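Local coordinates for exported protein (Bacteroides fragilis, PDB 4I17) that is of unknown function but, as a tetratricopeptide-repeat protein with an all-helical solenoid fold, probably serves as a scaffold for binding other proteins, at residues 8-13 / 30-35; 41-46 / 71-76; 48-53 / 63-68; 81-86 / 97-102. All blocks are in the same frame, centred on the assembly; numbering follows the deposited sequence. Where two conformers were deposited one is given.

Contact 1: 8-13 / 30-35; sequences NQLKNE and YSEYLK
K11 and Y33 converge on one carboxylate oxygen, D41 OD2 at the start of the next helix: Y33 OH is hydrogen-bonded to it, and K11 NZ joins more weakly as a long ion pair. The two residues face each other across the antiparallel helix hairpin that opens this tetratricopeptide-repeat (TPR) fold, where the segment axes of 8-13 and 30-35 approach to 8.3 Å at 153°. K11 and Y33 run side by side and point the same way. The lysine CB sits above the middle of the tyrosine ring, 3.8 Å from the Y33 centroid and 10° off the normal, a CH-pi contact. Because CG lies anti to the backbone N (chi1 -180°) and the chain stays extended beyond it, the methylenes follow the ring outward, and K11 CD is still 3.7 Å from Y33 CZ. The aliphatic part of the lysine thus flanks the aromatic face while its ammonium lies near the acid to which the phenol is bonded, which would probably favour the ionised carboxylate. Beside the lysine, L10 CB meets Y33 CB at 4.0 Å, and L10 CD1 turns to the E32 chain, 3.7 Å from its CG. Y30 reaches back with its ring; its phenol is hydrogen-bonded to N15 OD1 of helix 7-19. Near the plane of that ring, at its edge, the backbone K11 O lies 3.7 Å from Y30 CE1.

Contact 2: 41-46 / 71-76; sequences DSVTAY and KNYNLA
A Schellman motif closes helix 58-70, with N72 as its positive-phi C-prime residue, and the link that follows lays Y73 and N74 against the first turn of helix 42-54. The Y73 ring is enclosed on several sides. V43 N lies over one face, offset toward the rim, and V43 CG2 packs 3.7 Å from Y73 CZ; N74 CB, from the tyrosine's own segment, covers the opposite face. Y46 CB meets the ring edge in plane, 3.7 Å from Y73 CE2. Nearer the backbone, S42 OG lies 3.5 Å from Y73 CB, while S42 O approaches Y73 CD2 obliquely at 3.4 Å.

Beside it an amide meets a ring: N74 ND2 sits 3.6 Å above the plane of the Y46 ring, over its centre, with amide and ring planes 57° apart. Y46 CG anti to the backbone N (chi1 175°) carries the ring out to where the amide nitrogen meets its face; the other end of the amide, OD1, is hydrogen-bonded to N77 ND2. On the far side of the helix start, D41 is the N-cap: T44 N reaches D41 OD1 at 3.1 Å and T44 OG1 reaches D41 OD2 at 2.7 Å, both from above the carboxylate plane. Helix 42-54 thus packs its first turn against the link between helices 58-70 and 75-88, consistent with successive helical hairpins stacking in a TPR solenoid.

Contact 3: 48-53 / 63-68; sequences CGVCAD and DYFDIA
The tight point of a TPR-type helix hairpin lies here, where helices 42-54 and 58-70 run antiparallel, with segment axes 8.4 Å apart at 162°. G49 and Y64 bring their CA atoms to 4.8 Å, the closest backbone pair of the two segments. With no side chain on G49, its main chain forms the floor for two aromatic residues. The F65 ring lies flat against it: G49 CA is over one face, offset toward the rim, 3.9 Å from the centroid in a CH-pi contact, and the peptide carbon G49 C comes within 3.4 Å of F65 CZ. With CG anti to the carbonyl carbon (chi1 -69°), the phenylalanine swings its outer ring atoms back to the glycine. The V50 side chain crosses that of F65 obliquely, its CG2 3.9 Å from F65 CE1.

Y64 takes the other flank. Its CB rests 3.6 Å from G49 N, and its ring receives the thiol of C48 squarely: C48 SG stands over the centre of the face, 3.7 Å from the centroid and 5° off the normal, a sulfur-aromatic contact. A glycine facing an aromatic side chain at the helix crossing is consistent with the TPR consensus. On one side C48 leans on F27 and Y30 and Y64 on S31, all of helix 23-36; on the other, F65 packs against K82 of helix 75-88.

Contact 4: 81-86 / 97-102; sequences GKSAAY and ATLTEG
K82 begins its path at CB, 3.8 Å from T98 CG2 on the facing helix. The chain leaves with CG anti to the backbone N (chi1 -170°) and continues extended, crossing the threonine side chain at about a right angle. K82 CG passes T98 CG2 at 3.9 Å, and CD stays near the same methyl, so one methyl group serves three successive methylenes. Further on, CE comes to the edge of the Y86 ring, in its plane, one helical turn along the same segment. At the tip, NZ forms a salt bridge with D66 OD1 of helix 58-70; the ammonium thus finds its acid in the preceding helix.

This is plain packing of a TPR-type antiparallel hairpin, with segment axes 8.9 Å apart at 170°. T98 is its central contact: besides the lysine, CG2 touches the backbone at S83 N, 3.8 Å away, and OG1 lies obliquely to the Y86 ring, 4.1 Å from CD2. That hydroxyl is hydrogen-bonded to E94 O within its own helix, and CG2, anti to the backbone N, is the branch that meets K82 and S83. L99 closes the other flank, placing CD2 3.8 Å from S83 CB. Outward from the pair, A85 and Y86 rest on A61 and A62 of helix 58-70, whereas L99 meets L115 and T100 meets Y116, both on helix 110-129.

How the contacts relate
The four contacts lie in the N-terminal part of the solenoid, their centres from 35 Å (contact 1) to 10 Å (contact 4) from the chain centre. Contacts 1 and 3 touch through Y30 CB and C48 SG, 3.7 Å apart, and contact 1 also packs on contact 2, with Y30 CD1 3.5 Å from T44 CG2. Contacts 2 and 3 share helix 42-54, contact 3 being nested inside the loop closed by contact 2; Y46 CE1 reaches F65 CE1 at 3.6 Å. From there F65 CE2 comes within 3.4 Å of G81 O, joining contact 3 to contact 4. Contacts 1 and 4 do not touch, their nearest atoms being about 14 Å apart.

Contact 1: 8-13 / 30-35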
loop_
_atom_site.group_PDB
_atom_site.type_symbol
_atom_site.label_atom_id
_atom_site.label_comp_id
_atom_site.label_asym_id
_atom_site.label_seq_id
_atom_site.Cartn_x
_atom_site.Cartn_y
_atom_site.Cartn_z
ATOM N N ASN A 8 5.004 23.463 -31.202
ATOM C CA ASN A 8 5.192 24.458 -30.143
ATOM C C ASN A 8 3.900 25.224 -29.884
ATOM O O ASN A 8 3.611 25.559 -28.733
ATOM C CB ASN A 8 6.320 25.430 -30.453
ATOM C CG ASN A 8 6.792 26.145 -29.211
ATOM O OD1 ASN A 8 6.431 27.297 -28.963
ATOM N ND2 ASN A 8 7.530 25.444 -28.354
ATOM N N GLN A 9 3.124 25.488 -30.949
ATOM C CA GLN A 9 1.828 26.148 -30.838
ATOM C C GLN A 9 0.866 25.237 -30.074
ATOM O O GLN A 9 0.127 25.723 -29.215
ATOM C CB GLN A 9 1.278 26.467 -32.213
ATOM C CG GLN A 9 0.036 27.352 -32.193
ATOM C CD GLN A 9 -0.323 27.838 -33.572
ATOM O OE1 GLN A 9 0.537 28.013 -34.446
ATOM N NE2 GLN A 9 -1.608 28.087 -33.789
ATOM N N LEU A 10 0.889 23.907 -30.367
ATOM C CA LEU A 10 0.006 22.965 -29.632
ATOM C C LEU A 10 0.339 22.944 -28.164
ATOM O O LEU A 10 -0.571 22.965 -27.339
ATOM C CB LEU A 10 0.089 21.550 -30.189
ATOM C CG LEU A 10 -0.453 21.348 -31.595
ATOM C CD1 LEU A 10 0.035 20.030 -32.153
ATOM C CD2 LEU A 10 -1.986 21.394 -31.620
ATOM N N LYS A 11 1.632 22.923 -27.814
ATOM C CA LYS A 11 2.000 22.932 -26.391
ATOM C C LYS A 11 1.538 24.246 -25.710
ATOM O O LYS A 11 1.040 24.202 -24.588
ATOM C CB LYS A 11 3.506 22.748 -26.239
ATOM C CG LYS A 11 3.980 22.738 -24.782
ATOM C CD LYS A 11 5.472 22.714 -24.741
ATOM C CE LYS A 11 6.001 22.750 -23.333
ATOM N NZ LYS A 11 7.466 23.037 -23.316
ATOM N N ASN A 12 1.685 25.395 -26.387
ATOM C CA ASN A 12 1.257 26.692 -25.830
ATOM C C ASN A 12 -0.255 26.714 -25.643
ATOM O O ASN A 12 -0.728 27.229 -24.616
ATOM C CB ASN A 12 1.706 27.879 -26.719
ATOM C CG ASN A 12 3.188 28.132 -26.653
ATOM O OD1 ASN A 12 3.851 27.829 -25.662
ATOM N ND2 ASN A 12 3.741 28.724 -27.701
ATOM N N GLU A 13 -1.012 26.164 -26.622
ATOM C CA GLU A 13 -2.484 26.051 -26.538
ATOM C C GLU A 13 -2.877 25.145 -25.358
ATOM O O GLU A 13 -3.843 25.454 -24.667
ATOM C CB GLU A 13 -3.097 25.511 -27.843
ATOM C CG GLU A 13 -3.059 26.550 -28.955
ATOM C CD GLU A 13 -3.416 26.127 -30.370
ATOM O OE1 GLU A 13 -3.599 24.913 -30.620
ATOM O OE2 GLU A 13 -3.478 27.023 -31.242
ATOM N N TYR A 30 -1.942 18.589 -25.664
ATOM C CA TYR A 30 -0.703 17.951 -25.229
ATOM C C TYR A 30 -0.527 16.602 -25.897
ATOM O O TYR A 30 0.601 16.249 -26.230
ATOM C CB TYR A 30 -0.686 17.746 -23.711
ATOM C CG TYR A 30 -0.548 18.980 -22.848
ATOM C CD1 TYR A 30 0.150 20.096 -23.293
ATOM C CD2 TYR A 30 -1.059 19.003 -21.553
ATOM C CE1 TYR A 30 0.367 21.193 -22.459
ATOM C CE2 TYR A 30 -0.868 20.101 -20.719
ATOM C CZ TYR A 30 -0.183 21.200 -21.184
ATOM O OH TYR A 30 0.020 22.252 -20.342
ATOM N N SER A 31 -1.600 15.790 -25.992
ATOM C CA SER A 31 -1.433 14.454 -26.593
ATOM C C SER A 31 -0.988 14.569 -28.055
ATOM O O SER A 31 -0.105 13.827 -28.470
ATOM C CB SER A 31 -2.699 13.613 -26.486
ATOM O OG SER A 31 -3.780 14.280 -27.105
ATOM N N GLU A 32 -1.522 15.551 -28.787
ATOM C CA GLU A 32 -1.131 15.779 -30.183
ATOM C C GLU A 32 0.307 16.278 -30.249
ATOM O O GLU A 32 1.076 15.795 -31.063
ATOM C CB GLU A 32 -2.089 16.773 -30.866
ATOM C CG GLU A 32 -1.891 16.863 -32.378
ATOM C CD GLU A 32 -2.051 15.591 -33.202
ATOM O OE1 GLU A 32 -2.838 14.700 -32.804
ATOM O OE2 GLU A 32 -1.413 15.508 -34.277
ATOM N N TYR A 33 0.685 17.200 -29.360
ATOM C CA TYR A 33 2.061 17.717 -29.313
ATOM C C TYR A 33 3.054 16.587 -29.062
ATOM O O TYR A 33 4.056 16.489 -29.775
ATOM C CB TYR A 33 2.142 18.776 -28.209
ATOM C CG TYR A 33 3.540 19.048 -27.714
ATOM C CD1 TYR A 33 4.424 19.822 -28.455
ATOM C CD2 TYR A 33 3.948 18.613 -26.453
ATOM C CE1 TYR A 33 5.708 20.105 -27.984
ATOM C CE2 TYR A 33 5.225 18.890 -25.974
ATOM C CZ TYR A 33 6.094 19.647 -26.735
ATOM O OH TYR A 33 7.336 19.934 -26.243
ATOM N N LEU A 34 2.782 15.725 -28.051
ATOM C CA LEU A 34 3.683 14.612 -27.726
ATOM C C LEU A 34 3.777 13.596 -28.874
ATOM O O LEU A 34 4.872 13.135 -29.176
ATOM C CB LEU A 34 3.280 13.927 -26.422
ATOM C CG LEU A 34 3.474 14.824 -25.179
ATOM C CD1 LEU A 34 2.652 14.298 -23.987
ATOM C CD2 LEU A 34 4.954 14.945 -24.811
ATOM N N LYS A 35 2.667 13.289 -29.526
ATOM C CA LYS A 35 2.667 12.405 -30.703
ATOM C C LYS A 35 3.588 12.964 -31.819
ATOM O O LYS A 35 4.362 12.219 -32.403
ATOM C CB LYS A 35 1.237 12.259 -31.232
ATOM C CG LYS A 35 1.078 11.357 -32.451
ATOM C CD LYS A 35 -0.321 11.513 -33.030
ATOM C CE LYS A 35 -0.672 10.443 -34.032
ATOM N NZ LYS A 35 -2.018 10.675 -34.630
#

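Contact 2: 41-46 / 71-76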
loop_
_atom_site.group_PDB
_atom_site.type_symbol
_atom_site.label_atom_id
_atom_site.label_comp_id
_atom_site.label_asym_id
_atom_site.label_seq_id
_atom_site.Cartn_x
_atom_site.Cartn_y
_atom_site.Cartn_z
ATOM N N ASP A 41 9.094 15.347 -24.333
ATOM C CA ASP A 41 8.900 16.337 -23.272
ATOM C C ASP A 41 8.208 15.690 -22.074
ATOM O O ASP A 41 6.981 15.646 -22.010
ATOM C CB ASP A 41 8.083 17.500 -23.834
ATOM C CG ASP A 41 7.840 18.675 -22.908
ATOM O OD1 ASP A 41 8.159 18.565 -21.702
ATOM O OD2 ASP A 41 7.279 19.683 -23.375
ATOM N N SER A 42 8.998 15.231 -21.096
ATOM C CA SER A 42 8.456 14.572 -19.904
ATOM C C SER A 42 7.619 15.494 -19.002
ATOM O O SER A 42 6.706 15.005 -18.319
ATOM C CB SER A 42 9.583 13.950 -19.095
ATOM O OG SER A 42 10.616 14.903 -18.929
ATOM N N VAL A 43 7.940 16.793 -18.948
ATOM C CA VAL A 43 7.162 17.760 -18.133
ATOM C C VAL A 43 5.716 17.795 -18.683
ATOM O O VAL A 43 4.750 17.651 -17.923
ATOM C CB VAL A 43 7.811 19.175 -18.142
ATOM C CG1 VAL A 43 6.909 20.193 -17.437
ATOM C CG2 VAL A 43 9.211 19.143 -17.502
ATOM N N THR A 44 5.590 17.907 -20.028
ATOM C CA THR A 44 4.289 17.909 -20.684
ATOM C C THR A 44 3.656 16.535 -20.558
ATOM O O THR A 44 2.464 16.468 -20.320
ATOM C CB THR A 44 4.423 18.359 -22.131
ATOM O OG1 THR A 44 4.886 19.711 -22.101
ATOM C CG2 THR A 44 3.097 18.302 -22.879
ATOM N N ALA A 45 4.439 15.439 -20.678
ATOM C CA ALA A 45 3.852 14.095 -20.502
ATOM C C ALA A 45 3.201 13.930 -19.116
ATOM O O ALA A 45 2.100 13.391 -19.035
ATOM C CB ALA A 45 4.904 13.026 -20.703
ATOM N N TYR A 46 3.866 14.402 -18.043
ATOM C CA TYR A 46 3.319 14.325 -16.704
ATOM C C TYR A 46 1.994 15.142 -16.660
ATOM O O TYR A 46 0.973 14.640 -16.191
ATOM C CB TYR A 46 4.348 14.811 -15.647
ATOM C CG TYR A 46 3.722 14.831 -14.265
ATOM C CD1 TYR A 46 3.600 13.659 -13.518
ATOM C CD2 TYR A 46 3.111 15.981 -13.774
ATOM C CE1 TYR A 46 2.909 13.639 -12.314
ATOM C CE2 TYR A 46 2.420 15.974 -12.568
ATOM C CZ TYR A 46 2.311 14.794 -11.848
ATOM O OH TYR A 46 1.637 14.758 -10.657
ATOM N N LYS A 71 11.575 8.641 -18.721
ATOM C CA LYS A 71 12.529 9.752 -18.842
ATOM C C LYS A 71 13.090 10.152 -17.455
ATOM O O LYS A 71 13.807 11.154 -17.357
ATOM C CB LYS A 71 11.887 10.968 -19.535
ATOM C CG LYS A 71 11.335 10.724 -20.945
ATOM C CD LYS A 71 12.389 10.341 -21.997
ATOM C CE LYS A 71 11.911 10.615 -23.410
ATOM N NZ LYS A 71 10.752 9.763 -23.812
ATOM N N ASN A 72 12.768 9.378 -16.386
ATOM C CA ASN A 72 13.252 9.611 -15.001
ATOM C C ASN A 72 12.831 10.974 -14.508
ATOM O O ASN A 72 13.604 11.651 -13.832
ATOM C CB ASN A 72 14.806 9.527 -14.940
ATOM C CG ASN A 72 15.410 8.343 -15.627
ATOM O OD1 ASN A 72 16.122 8.465 -16.634
ATOM N ND2 ASN A 72 15.117 7.185 -15.117
ATOM N N TYR A 73 11.631 11.405 -14.892
ATOM C CA TYR A 73 11.149 12.727 -14.527
ATOM C C TYR A 73 10.124 12.640 -13.414
ATOM O O TYR A 73 9.132 11.919 -13.569
ATOM C CB TYR A 73 10.501 13.423 -15.755
ATOM C CG TYR A 73 9.833 14.727 -15.375
ATOM C CD1 TYR A 73 10.588 15.827 -14.969
ATOM C CD2 TYR A 73 8.447 14.843 -15.355
ATOM C CE1 TYR A 73 9.976 16.998 -14.527
ATOM C CE2 TYR A 73 7.826 16.021 -14.951
ATOM C CZ TYR A 73 8.596 17.085 -14.509
ATOM O OH TYR A 73 7.990 18.249 -14.108
ATOM N N ASN A 74 10.298 13.453 -12.341
ATOM C CA ASN A 74 9.276 13.584 -11.286
ATOM C C ASN A 74 8.748 12.200 -10.880
ATOM O O ASN A 74 7.538 11.958 -10.873
ATOM C CB ASN A 74 8.131 14.428 -11.903
ATOM C CG ASN A 74 7.215 15.125 -10.949
ATOM O OD1 ASN A 74 7.461 15.173 -9.754
ATOM N ND2 ASN A 74 6.117 15.665 -11.471
ATOM N N LEU A 75 9.674 11.276 -10.636
ATOM C CA LEU A 75 9.372 9.862 -10.465
ATOM C C LEU A 75 8.368 9.518 -9.409
ATOM O O LEU A 75 7.494 8.717 -9.706
ATOM C CB LEU A 75 10.637 9.057 -10.234
ATOM C CG LEU A 75 11.444 8.837 -11.489
ATOM C CD1 LEU A 75 12.734 8.111 -11.166
ATOM C CD2 LEU A 75 10.641 8.047 -12.523
ATOM N N ALA A 76 8.462 10.075 -8.206
ATOM C CA ALA A 76 7.463 9.710 -7.192
ATOM C C ALA A 76 6.058 10.126 -7.636
ATOM O O ALA A 76 5.121 9.329 -7.542
ATOM C CB ALA A 76 7.798 10.347 -5.859
#

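Contact 3: 48-53 / 63-68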
loop_
_atom_site.group_PDB
_atom_site.type_symbol
_atom_site.label_atom_id
_atom_site.label_comp_id
_atom_site.label_asym_id
_atom_site.label_seq_id
_atom_site.Cartn_x
_atom_site.Cartn_y
_atom_site.Cartn_z
ATOM N N CYS A 48 0.034 15.921 -19.070
ATOM C CA CYS A 48 -0.936 15.244 -19.946
ATOM C C CYS A 48 -1.576 14.072 -19.199
ATOM O O CYS A 48 -2.795 13.906 -19.268
ATOM C CB CYS A 48 -0.267 14.794 -21.240
ATOM S SG CYS A 48 -1.429 14.299 -22.544
ATOM N N GLY A 49 -0.774 13.318 -18.431
ATOM C CA GLY A 49 -1.282 12.199 -17.613
ATOM C C GLY A 49 -2.297 12.656 -16.586
ATOM O O GLY A 49 -3.353 12.022 -16.426
ATOM N N VAL A 50 -1.997 13.778 -15.888
ATOM C CA VAL A 50 -2.934 14.349 -14.888
ATOM C C VAL A 50 -4.236 14.771 -15.601
ATOM O O VAL A 50 -5.329 14.480 -15.106
ATOM C CB VAL A 50 -2.325 15.538 -14.121
ATOM C CG1 VAL A 50 -3.347 16.125 -13.123
ATOM C CG2 VAL A 50 -1.028 15.118 -13.404
ATOM N N CYS A 51 -4.117 15.492 -16.725
ATOM C CA CYS A 51 -5.303 15.923 -17.495
ATOM C C CYS A 51 -6.137 14.710 -17.905
ATOM O O CYS A 51 -7.368 14.745 -17.783
ATOM C CB CYS A 51 -4.881 16.746 -18.709
ATOM S SG CYS A 51 -4.260 18.383 -18.276
ATOM N N ALA A 52 -5.487 13.665 -18.441
ATOM C CA ALA A 52 -6.191 12.422 -18.862
ATOM C C ALA A 52 -6.942 11.792 -17.703
ATOM O O ALA A 52 -8.092 11.359 -17.853
ATOM C CB ALA A 52 -5.196 11.416 -19.434
ATOM N N ASP A 53 -6.316 11.759 -16.519
ATOM C CA ASP A 53 -6.963 11.149 -15.367
ATOM C C ASP A 53 -8.152 12.011 -14.966
ATOM O O ASP A 53 -9.205 11.449 -14.658
ATOM C CB ASP A 53 -5.973 10.992 -14.219
ATOM C CG ASP A 53 -6.596 10.284 -13.037
ATOM O OD1 ASP A 53 -6.759 9.040 -13.108
ATOM O OD2 ASP A 53 -6.992 10.975 -12.084
ATOM N N ASP A 63 -0.419 5.640 -19.684
ATOM C CA ASP A 63 0.542 5.721 -20.794
ATOM C C ASP A 63 1.415 6.987 -20.693
ATOM O O ASP A 63 2.620 6.908 -20.902
ATOM C CB ASP A 63 -0.168 5.679 -22.177
ATOM C CG ASP A 63 -0.736 4.299 -22.529
ATOM O OD1 ASP A 63 -0.196 3.293 -22.040
ATOM O OD2 ASP A 63 -1.724 4.235 -23.288
ATOM N N TYR A 64 0.820 8.141 -20.401
ATOM C CA TYR A 64 1.588 9.376 -20.271
ATOM C C TYR A 64 2.456 9.370 -19.013
ATOM O O TYR A 64 3.616 9.771 -19.097
ATOM C CB TYR A 64 0.689 10.623 -20.334
ATOM C CG TYR A 64 0.188 10.784 -21.747
ATOM C CD1 TYR A 64 1.058 11.120 -22.781
ATOM C CD2 TYR A 64 -1.128 10.475 -22.078
ATOM C CE1 TYR A 64 0.624 11.156 -24.110
ATOM C CE2 TYR A 64 -1.576 10.524 -23.399
ATOM C CZ TYR A 64 -0.696 10.857 -24.408
ATOM O OH TYR A 64 -1.153 10.880 -25.698
ATOM N N PHE A 65 1.943 8.886 -17.870
ATOM C CA PHE A 65 2.834 8.819 -16.690
ATOM C C PHE A 65 4.031 7.881 -16.978
ATOM O O PHE A 65 5.126 8.141 -16.497
ATOM C CB PHE A 65 2.062 8.366 -15.460
ATOM C CG PHE A 65 1.057 9.386 -14.971
ATOM C CD1 PHE A 65 1.465 10.670 -14.596
ATOM C CD2 PHE A 65 -0.294 9.054 -14.841
ATOM C CE1 PHE A 65 0.551 11.584 -14.079
ATOM C CE2 PHE A 65 -1.207 9.971 -14.320
ATOM C CZ PHE A 65 -0.773 11.226 -13.922
ATOM N N ASP A 66 3.832 6.839 -17.806
ATOM C CA ASP A 66 4.912 5.912 -18.174
ATOM C C ASP A 66 6.038 6.641 -18.937
ATOM O O ASP A 66 7.203 6.289 -18.779
ATOM C CB ASP A 66 4.358 4.776 -19.052
ATOM C CG ASP A 66 4.128 3.444 -18.359
ATOM O OD1 ASP A 66 4.926 3.095 -17.452
ATOM O OD2 ASP A 66 3.220 2.697 -18.798
ATOM N N ILE A 67 5.684 7.638 -19.763
ATOM C CA ILE A 67 6.644 8.451 -20.534
ATOM C C ILE A 67 7.503 9.191 -19.536
ATOM O O ILE A 67 8.729 9.151 -19.631
ATOM C CB ILE A 67 5.972 9.408 -21.562
ATOM C CG1 ILE A 67 5.221 8.607 -22.667
ATOM C CG2 ILE A 67 7.016 10.364 -22.198
ATOM C CD1 ILE A 67 4.333 9.480 -23.611
ATOM N N ALA A 68 6.876 9.840 -18.551
ATOM C CA ALA A 68 7.619 10.551 -17.505
ATOM C C ALA A 68 8.520 9.583 -16.746
ATOM O O ALA A 68 9.688 9.900 -16.498
ATOM C CB ALA A 68 6.653 11.248 -16.547
#

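Contact 4: 81-86 / 97-102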
loop_
_atom_site.group_PDB
_atom_site.type_symbol
_atom_site.label_atom_id
_atom_site.label_comp_id
_atom_site.label_asym_id
_atom_site.label_seq_id
_atom_site.Cartn_x
_atom_site.Cartn_y
_atom_site.Cartn_z
ATOM N N GLY A 81 0.783 8.866 -9.850
ATOM C CA GLY A 81 -0.183 9.143 -10.904
ATOM C C GLY A 81 -0.598 7.894 -11.656
ATOM O O GLY A 81 -1.781 7.691 -11.907
ATOM N N LYS A 82 0.372 7.070 -12.043
ATOM C CA LYS A 82 0.100 5.829 -12.755
ATOM C C LYS A 82 -0.718 4.893 -11.864
ATOM O O LYS A 82 -1.702 4.319 -12.339
ATOM C CB LYS A 82 1.406 5.154 -13.188
ATOM C CG LYS A 82 1.156 4.006 -14.141
ATOM C CD LYS A 82 2.460 3.435 -14.650
ATOM C CE LYS A 82 2.201 2.226 -15.496
ATOM N NZ LYS A 82 3.461 1.488 -15.751
ATOM N N SER A 83 -0.327 4.761 -10.573
ATOM C CA SER A 83 -1.065 3.904 -9.631
ATOM C C SER A 83 -2.505 4.398 -9.494
ATOM O O SER A 83 -3.433 3.590 -9.536
ATOM C CB SER A 83 -0.378 3.870 -8.265
ATOM O OG SER A 83 -0.649 5.026 -7.488
ATOM N N ALA A 84 -2.699 5.738 -9.351
ATOM C CA ALA A 84 -4.029 6.335 -9.202
ATOM C C ALA A 84 -4.910 6.034 -10.400
ATOM O O ALA A 84 -6.119 5.828 -10.243
ATOM C CB ALA A 84 -3.938 7.840 -8.984
ATOM N N ALA A 85 -4.323 6.033 -11.607
ATOM C CA ALA A 85 -5.064 5.730 -12.830
ATOM C C ALA A 85 -5.590 4.294 -12.769
ATOM O O ALA A 85 -6.745 4.059 -13.094
ATOM C CB ALA A 85 -4.162 5.927 -14.054
ATOM N N TYR A 86 -4.767 3.347 -12.268
ATOM C CA TYR A 86 -5.199 1.942 -12.126
ATOM C C TYR A 86 -6.243 1.776 -11.017
ATOM O O TYR A 86 -7.175 0.998 -11.203
ATOM C CB TYR A 86 -3.992 1.034 -11.928
ATOM C CG TYR A 86 -3.343 0.729 -13.257
ATOM C CD1 TYR A 86 -3.991 -0.054 -14.206
ATOM C CD2 TYR A 86 -2.078 1.217 -13.567
ATOM C CE1 TYR A 86 -3.394 -0.355 -15.424
ATOM C CE2 TYR A 86 -1.485 0.956 -14.804
ATOM C CZ TYR A 86 -2.138 0.152 -15.719
ATOM O OH TYR A 86 -1.537 -0.169 -16.910
ATOM N N ALA A 97 1.061 -3.229 -7.808
ATOM C CA ALA A 97 2.270 -3.562 -8.591
ATOM C C ALA A 97 3.038 -2.285 -8.971
ATOM O O ALA A 97 4.262 -2.251 -8.874
ATOM C CB ALA A 97 1.897 -4.337 -9.846
ATOM N N THR A 98 2.314 -1.219 -9.332
ATOM C CA THR A 98 2.911 0.078 -9.688
ATOM C C THR A 98 3.521 0.711 -8.470
ATOM O O THR A 98 4.656 1.186 -8.543
ATOM C CB THR A 98 1.883 1.020 -10.348
ATOM O OG1 THR A 98 1.314 0.343 -11.462
ATOM C CG2 THR A 98 2.533 2.301 -10.862
ATOM N N LEU A 99 2.797 0.720 -7.339
ATOM C CA LEU A 99 3.401 1.279 -6.124
ATOM C C LEU A 99 4.662 0.511 -5.736
ATOM O O LEU A 99 5.601 1.126 -5.235
ATOM C CB LEU A 99 2.410 1.278 -4.953
ATOM C CG LEU A 99 1.218 2.251 -5.089
ATOM C CD1 LEU A 99 0.233 2.023 -3.947
ATOM C CD2 LEU A 99 1.692 3.716 -5.054
ATOM N N THR A 100 4.683 -0.831 -5.952
ATOM C CA THR A 100 5.833 -1.681 -5.606
ATOM C C THR A 100 7.025 -1.262 -6.468
ATOM O O THR A 100 8.134 -1.128 -5.958
ATOM C CB THR A 100 5.478 -3.169 -5.730
ATOM O OG1 THR A 100 4.332 -3.440 -4.907
ATOM C CG2 THR A 100 6.638 -4.089 -5.293
ATOM N N GLU A 101 6.794 -1.047 -7.774
ATOM C CA GLU A 101 7.825 -0.563 -8.691
ATOM C C GLU A 101 8.315 0.818 -8.237
ATOM O O GLU A 101 9.508 1.052 -8.205
ATOM C CB GLU A 101 7.282 -0.492 -10.132
ATOM C CG GLU A 101 7.170 -1.853 -10.806
ATOM C CD GLU A 101 8.442 -2.687 -10.796
ATOM O OE1 GLU A 101 9.494 -2.182 -11.253
ATOM O OE2 GLU A 101 8.392 -3.834 -10.293
ATOM N N GLY A 102 7.396 1.672 -7.798
ATOM C CA GLY A 102 7.733 3.007 -7.313
ATOM C C GLY A 102 8.581 3.013 -6.058
ATOM O O GLY A 102 9.537 3.779 -5.995
#